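PDB 6C4M: yersinopine synthase from Yersinia pestis, which catalyses the NADPH-dependent reductive condensation of pyruvate with a histidine-derived intermediate, the last step in making the metallophore yersinopine. Local coordinates for residues I297-G302 against M424-R429; D306-L311 against V316-L321. All blocks are in the same frame, centred on the assembly; numbering follows the deposited sequence.

Contact 1: I297-G302 against M424-R429; sequences IADLAG and MPTAQR
D299 meets both T426 and R429, and its carboxylate carries the polar part of the contact. R429 grips it side-on with two nitrogens, both on the same oxygen. NH2 of R429 lies 2.8 Å from OD1 of D299 and approaches nearly in line with the C-O bond. NE of R429 reaches the same OD1 at 3.1 Å, on the syn side and tilted out of the carboxylate plane. OD1 lies at the edge of the guanidinium, close to its plane, while the two flat groups are turned 38° apart. A bend at chi3 of R429 brings the guanidinium round to the acid. The other oxygen, OD2, has a long, weak ion pair with R433. D299 also touches P262 of helix 255-264, which carries the probable catalytic residue H260. The backbone of D299 is touched too: its O is 3.3 Å from CG2 of T426. One turn on, G302 lets the helices come close, with its CA 5.6 Å from CA of T426. OG1 of T426 lies against this backbone, 3.4 Å from C of G302. A water 2.7 Å from OG1 of T426 also makes a weak bond to O of G302. The short segments 297-302 and 425-429 run at 129° to each other, nearer antiparallel than parallel: a helix pair brought close where T426 meets the bare backbone of G302, with a salt bridge at its margin.

Contact 2: D306-L311 against V316-L321; sequences DYKRLL and VEEINL
L311 and V316 are joined by the one hydrogen bond between the segments. N of V316 donates to O of L311 at 2.9 Å, with an N-H...O angle of 158°. The donor sits well above the carbonyl plane, 48° out of it. The bond joins the last turn of helix 294-313 to the chain just beyond it, a 6→1 bond of the kind found in Schellman motifs. The chain then runs back along the helix. K308 and E318 add opposite charges, but NZ of K308 is 4.2 Å from OE2 of E318, beyond a salt bridge. The methylenes of K308 lie along E318 from CB to the carboxylate, the two side chains pointing the same way. CB of K308 is 3.6 Å from CB of E318. CE of K308 comes to 3.1 Å from OE2 of E318. E318 sets CG between its backbone N and carbonyl carbon (chi1 71°), then bends at chi2 to follow the lysine. Beside this pair, CD2 of L311 meets CG1 of V316 at 4.2 Å, the two side chains crossing at a slant. The other methyl, CD1 of L311, lies 4.3 Å from CA of E318, so the leucine also covers the returning backbone. Residues 316-320 lie in the loop between helix 294-313 and helix 321-329, which begins at L321. N320 caps that next helix through R323 N, while Y307 and L310 pack against helix 401-419.

In the fold
Both contacts use helix 294-313, and their centres are 13 Å apart. Contact 1 joins it to helix 425-445; its segments lie 122 residues apart in sequence. Contact 2 is local and nested inside the loop that contact 1 closes. Both are partly buried, each mixing buried residues with an exposed one. Contact 1 relies on a charged grip and a close backbone approach. Contact 2 relies on a backbone bond, apolar packing and a looser pair of charges. D306 links them: its OD2 probably accepts a hydrogen bond from N of A427. In contact 1 the side chain of D299 is about 11 Å from that of H260, the inferred proton donor/acceptor; contact 2 lies away from the annotated sites.

Contact 1: I297-G302 against M424-R429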
loop_
_atom_site.group_PDB
_atom_site.type_symbol
_atom_site.label_atom_id
_atom_site.label_comp_id
_atom_site.label_asym_id
_atom_site.label_seq_id
_atom_site.Cartn_x
_atom_site.Cartn_y
_atom_site.Cartn_z
ATOM N N ILE A 297 -8.760 -2.131 -8.890
ATOM C CA ILE A 297 -7.946 -3.285 -9.265
ATOM C C ILE A 297 -8.804 -4.350 -9.933
ATOM O O ILE A 297 -8.362 -5.028 -10.875
ATOM C CB ILE A 297 -7.216 -3.826 -8.015
ATOM C CG1 ILE A 297 -6.130 -2.828 -7.583
ATOM C CG2 ILE A 297 -6.671 -5.222 -8.230
ATOM C CD1 ILE A 297 -5.023 -2.638 -8.622
ATOM N N ALA A 298 -10.037 -4.519 -9.456
ATOM C CA ALA A 298 -10.962 -5.444 -10.106
ATOM C C ALA A 298 -11.224 -5.026 -11.545
ATOM O O ALA A 298 -11.341 -5.885 -12.438
ATOM C CB ALA A 298 -12.271 -5.527 -9.290
ATOM N N ASP A 299 -11.271 -3.711 -11.814
ATOM C CA ASP A 299 -11.429 -3.273 -13.211
ATOM C C ASP A 299 -10.166 -3.542 -14.033
ATOM O O ASP A 299 -10.251 -3.822 -15.232
ATOM C CB ASP A 299 -11.765 -1.779 -13.313
ATOM C CG ASP A 299 -13.195 -1.440 -12.894
ATOM O OD1 ASP A 299 -14.059 -2.342 -12.840
ATOM O OD2 ASP A 299 -13.463 -0.239 -12.686
ATOM N N LEU A 300 -8.986 -3.421 -13.417
ATOM C CA LEU A 300 -7.755 -3.711 -14.124
ATOM C C LEU A 300 -7.721 -5.174 -14.544
ATOM O O LEU A 300 -7.428 -5.505 -15.701
ATOM C CB LEU A 300 -6.562 -3.353 -13.240
ATOM C CG LEU A 300 -5.146 -3.664 -13.749
ATOM C CD1 LEU A 300 -4.917 -3.019 -15.046
ATOM C CD2 LEU A 300 -4.114 -3.182 -12.747
ATOM N N ALA A 301 -8.037 -6.067 -13.615
ATOM C CA ALA A 301 -8.064 -7.484 -13.942
ATOM C C ALA A 301 -9.162 -7.803 -14.953
ATOM O O ALA A 301 -8.952 -8.612 -15.857
ATOM C CB ALA A 301 -8.255 -8.289 -12.662
ATOM N N GLY A 302 -10.356 -7.223 -14.784
ATOM C CA GLY A 302 -11.454 -7.510 -15.702
ATOM C C GLY A 302 -11.200 -7.011 -17.116
ATOM O O GLY A 302 -11.582 -7.662 -18.102
ATOM N N MET A 424 -17.151 -7.166 -23.797
ATOM C CA MET A 424 -16.095 -6.663 -22.912
ATOM C C MET A 424 -16.755 -5.869 -21.779
ATOM O O MET A 424 -16.789 -4.628 -21.801
ATOM C CB MET A 424 -15.091 -5.816 -23.700
ATOM C CG MET A 424 -14.406 -6.548 -24.898
ATOM S SD MET A 424 -13.445 -5.375 -25.863
ATOM C CE MET A 424 -11.997 -5.403 -24.841
ATOM N N PRO A 425 -17.302 -6.556 -20.769
ATOM C CA PRO A 425 -18.108 -5.846 -19.758
ATOM C C PRO A 425 -17.326 -4.830 -18.964
ATOM O O PRO A 425 -17.895 -3.817 -18.553
ATOM C CB PRO A 425 -18.630 -6.974 -18.857
ATOM C CG PRO A 425 -18.513 -8.195 -19.646
ATOM C CD PRO A 425 -17.352 -8.012 -20.579
ATOM N N THR A 426 -16.051 -5.069 -18.676
ATOM C CA THR A 426 -15.314 -4.063 -17.919
ATOM C C THR A 426 -15.049 -2.841 -18.783
ATOM O O THR A 426 -15.260 -1.704 -18.341
ATOM C CB THR A 426 -14.022 -4.655 -17.362
ATOM O OG1 THR A 426 -14.369 -5.779 -16.559
ATOM C CG2 THR A 426 -13.300 -3.667 -16.507
ATOM N N ALA A 427 -14.612 -3.055 -20.032
ATOM C CA ALA A 427 -14.469 -1.939 -20.966
ATOM C C ALA A 427 -15.773 -1.156 -21.114
ATOM O O ALA A 427 -15.770 0.078 -21.153
ATOM C CB ALA A 427 -14.020 -2.446 -22.335
ATOM N N GLN A 428 -16.895 -1.856 -21.191
ATOM C CA GLN A 428 -18.174 -1.182 -21.359
ATOM C C GLN A 428 -18.525 -0.361 -20.117
ATOM O O GLN A 428 -18.946 0.798 -20.226
ATOM C CB GLN A 428 -19.230 -2.238 -21.666
ATOM C CG GLN A 428 -20.630 -1.774 -21.892
ATOM C CD GLN A 428 -21.513 -2.948 -22.279
ATOM O OE1 GLN A 428 -21.086 -3.844 -23.019
ATOM N NE2 GLN A 428 -22.734 -2.971 -21.760
ATOM N N ARG A 429 -18.291 -0.925 -18.928
ATOM C CA ARG A 429 -18.578 -0.206 -17.696
ATOM C C ARG A 429 -17.709 1.034 -17.582
ATOM O O ARG A 429 -18.211 2.125 -17.259
ATOM C CB ARG A 429 -18.401 -1.149 -16.490
ATOM C CG ARG A 429 -18.120 -0.461 -15.143
ATOM C CD ARG A 429 -18.232 -1.426 -13.880
ATOM N NE ARG A 429 -17.059 -2.291 -13.700
ATOM C CZ ARG A 429 -16.944 -3.549 -14.146
ATOM N NH1 ARG A 429 -17.940 -4.144 -14.803
ATOM N NH2 ARG A 429 -15.820 -4.231 -13.926
HETATM O O HOH W 1 -14.899 -8.238 -17.572
#

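Contact 2: D306-L311 against V316-L321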
loop_
_atom_site.group_PDB
_atom_site.type_symbol
_atom_site.label_atom_id
_atom_site.label_comp_id
_atom_site.label_asym_id
_atom_site.label_seq_id
_atom_site.Cartn_x
_atom_site.Cartn_y
_atom_site.Cartn_z
ATOM N N ASP A 306 -11.046 -8.930 -20.698
ATOM C CA ASP A 306 -11.763 -8.505 -21.898
ATOM C C ASP A 306 -10.839 -8.525 -23.127
ATOM O O ASP A 306 -11.225 -8.987 -24.211
ATOM C CB ASP A 306 -12.337 -7.101 -21.696
ATOM C CG ASP A 306 -13.523 -7.054 -20.715
ATOM O OD1 ASP A 306 -13.963 -8.110 -20.207
ATOM O OD2 ASP A 306 -14.027 -5.934 -20.475
ATOM N N TYR A 307 -9.622 -7.990 -22.976
ATOM C CA TYR A 307 -8.684 -7.963 -24.088
ATOM C C TYR A 307 -8.292 -9.376 -24.499
ATOM O O TYR A 307 -8.121 -9.654 -25.683
ATOM C CB TYR A 307 -7.445 -7.153 -23.722
ATOM C CG TYR A 307 -7.624 -5.640 -23.602
ATOM C CD1 TYR A 307 -8.540 -4.940 -24.371
ATOM C CD2 TYR A 307 -6.833 -4.912 -22.729
ATOM C CE1 TYR A 307 -8.666 -3.547 -24.267
ATOM C CE2 TYR A 307 -6.948 -3.527 -22.615
ATOM C CZ TYR A 307 -7.864 -2.847 -23.370
ATOM O OH TYR A 307 -7.973 -1.458 -23.211
ATOM N N LYS A 308 -8.181 -10.292 -23.546
ATOM C CA LYS A 308 -7.938 -11.683 -23.908
ATOM C C LYS A 308 -9.055 -12.215 -24.796
ATOM O O LYS A 308 -8.792 -12.911 -25.794
ATOM C CB LYS A 308 -7.796 -12.542 -22.661
ATOM C CG LYS A 308 -7.900 -14.039 -22.884
ATOM C CD LYS A 308 -7.713 -14.710 -21.509
ATOM C CE LYS A 308 -7.744 -16.208 -21.590
ATOM N NZ LYS A 308 -8.996 -16.678 -22.210
ATOM N N ARG A 309 -10.307 -11.908 -24.444
ATOM C CA ARG A 309 -11.442 -12.312 -25.272
ATOM C C ARG A 309 -11.327 -11.743 -26.675
ATOM O O ARG A 309 -11.567 -12.448 -27.659
ATOM C CB ARG A 309 -12.762 -11.848 -24.653
ATOM C CG ARG A 309 -13.734 -12.979 -24.345
ATOM C CD ARG A 309 -15.072 -12.494 -23.691
ATOM N NE ARG A 309 -14.876 -11.638 -22.511
ATOM C CZ ARG A 309 -14.486 -12.074 -21.316
ATOM N NH1 ARG A 309 -14.243 -13.364 -21.130
ATOM N NH2 ARG A 309 -14.329 -11.218 -20.305
ATOM N N LEU A 310 -11.004 -10.449 -26.778
ATOM C CA LEU A 310 -10.945 -9.795 -28.081
ATOM C C LEU A 310 -9.776 -10.311 -28.901
ATOM O O LEU A 310 -9.934 -10.654 -30.076
ATOM C CB LEU A 310 -10.839 -8.277 -27.904
ATOM C CG LEU A 310 -10.732 -7.450 -29.184
ATOM C CD1 LEU A 310 -11.910 -7.722 -30.092
ATOM C CD2 LEU A 310 -10.649 -5.958 -28.863
ATOM N N LEU A 311 -8.585 -10.330 -28.303
ATOM C CA LEU A 311 -7.406 -10.850 -28.985
ATOM C C LEU A 311 -7.621 -12.284 -29.451
ATOM O O LEU A 311 -7.365 -12.617 -30.617
ATOM C CB LEU A 311 -6.208 -10.758 -28.059
ATOM C CG LEU A 311 -5.697 -9.348 -27.778
ATOM C CD1 LEU A 311 -4.668 -9.363 -26.666
ATOM C CD2 LEU A 311 -5.087 -8.777 -29.033
ATOM N N VAL A 316 -5.117 -14.103 -31.700
ATOM C CA VAL A 316 -3.891 -13.688 -31.049
ATOM C C VAL A 316 -3.966 -14.109 -29.590
ATOM O O VAL A 316 -5.021 -14.008 -28.941
ATOM C CB VAL A 316 -3.665 -12.167 -31.217
ATOM C CG1 VAL A 316 -2.471 -11.707 -30.432
ATOM C CG2 VAL A 316 -3.451 -11.834 -32.697
ATOM N N GLU A 317 -2.861 -14.658 -29.104
ATOM C CA GLU A 317 -2.767 -15.088 -27.723
ATOM C C GLU A 317 -2.703 -13.881 -26.800
ATOM O O GLU A 317 -2.052 -12.877 -27.119
ATOM C CB GLU A 317 -1.517 -15.965 -27.535
ATOM C CG GLU A 317 -1.657 -17.376 -28.067
ATOM C CD GLU A 317 -2.326 -18.319 -27.057
ATOM O OE1 GLU A 317 -2.878 -17.823 -26.046
ATOM O OE2 GLU A 317 -2.291 -19.558 -27.264
ATOM N N GLU A 318 -3.362 -13.994 -25.645
ATOM C CA GLU A 318 -3.285 -12.950 -24.633
ATOM C C GLU A 318 -1.914 -12.952 -23.981
ATOM O O GLU A 318 -1.212 -13.954 -23.971
ATOM C CB GLU A 318 -4.373 -13.124 -23.570
ATOM C CG GLU A 318 -4.210 -14.314 -22.612
ATOM C CD GLU A 318 -4.591 -15.648 -23.239
ATOM O OE1 GLU A 318 -4.702 -15.737 -24.486
ATOM O OE2 GLU A 318 -4.778 -16.616 -22.487
ATOM N N ILE A 319 -1.534 -11.799 -23.435
ATOM C CA ILE A 319 -0.311 -11.695 -22.642
ATOM C C ILE A 319 -0.558 -12.191 -21.214
ATOM O O ILE A 319 -1.707 -12.400 -20.816
ATOM C CB ILE A 319 0.208 -10.246 -22.617
ATOM C CG1 ILE A 319 -0.653 -9.355 -21.715
ATOM C CG2 ILE A 319 0.255 -9.680 -24.042
ATOM C CD1 ILE A 319 -0.119 -7.931 -21.583
ATOM N N ASN A 320 0.530 -12.416 -20.473
ATOM C CA ASN A 320 0.529 -12.523 -19.011
ATOM C C ASN A 320 0.718 -11.117 -18.455
ATOM O O ASN A 320 1.836 -10.587 -18.445
ATOM C CB ASN A 320 1.650 -13.452 -18.561
ATOM C CG ASN A 320 1.733 -13.582 -17.022
ATOM O OD1 ASN A 320 1.266 -12.713 -16.294
ATOM N ND2 ASN A 320 2.377 -14.653 -16.547
ATOM N N LEU A 321 -0.378 -10.505 -17.994
ATOM C CA LEU A 321 -0.325 -9.103 -17.587
ATOM C C LEU A 321 0.697 -8.874 -16.483
ATOM O O LEU A 321 1.518 -7.953 -16.561
ATOM C CB LEU A 321 -1.709 -8.634 -17.148
ATOM C CG LEU A 321 -1.741 -7.216 -16.576
ATOM C CD1 LEU A 321 -1.268 -6.176 -17.590
ATOM C CD2 LEU A 321 -3.145 -6.904 -16.076
#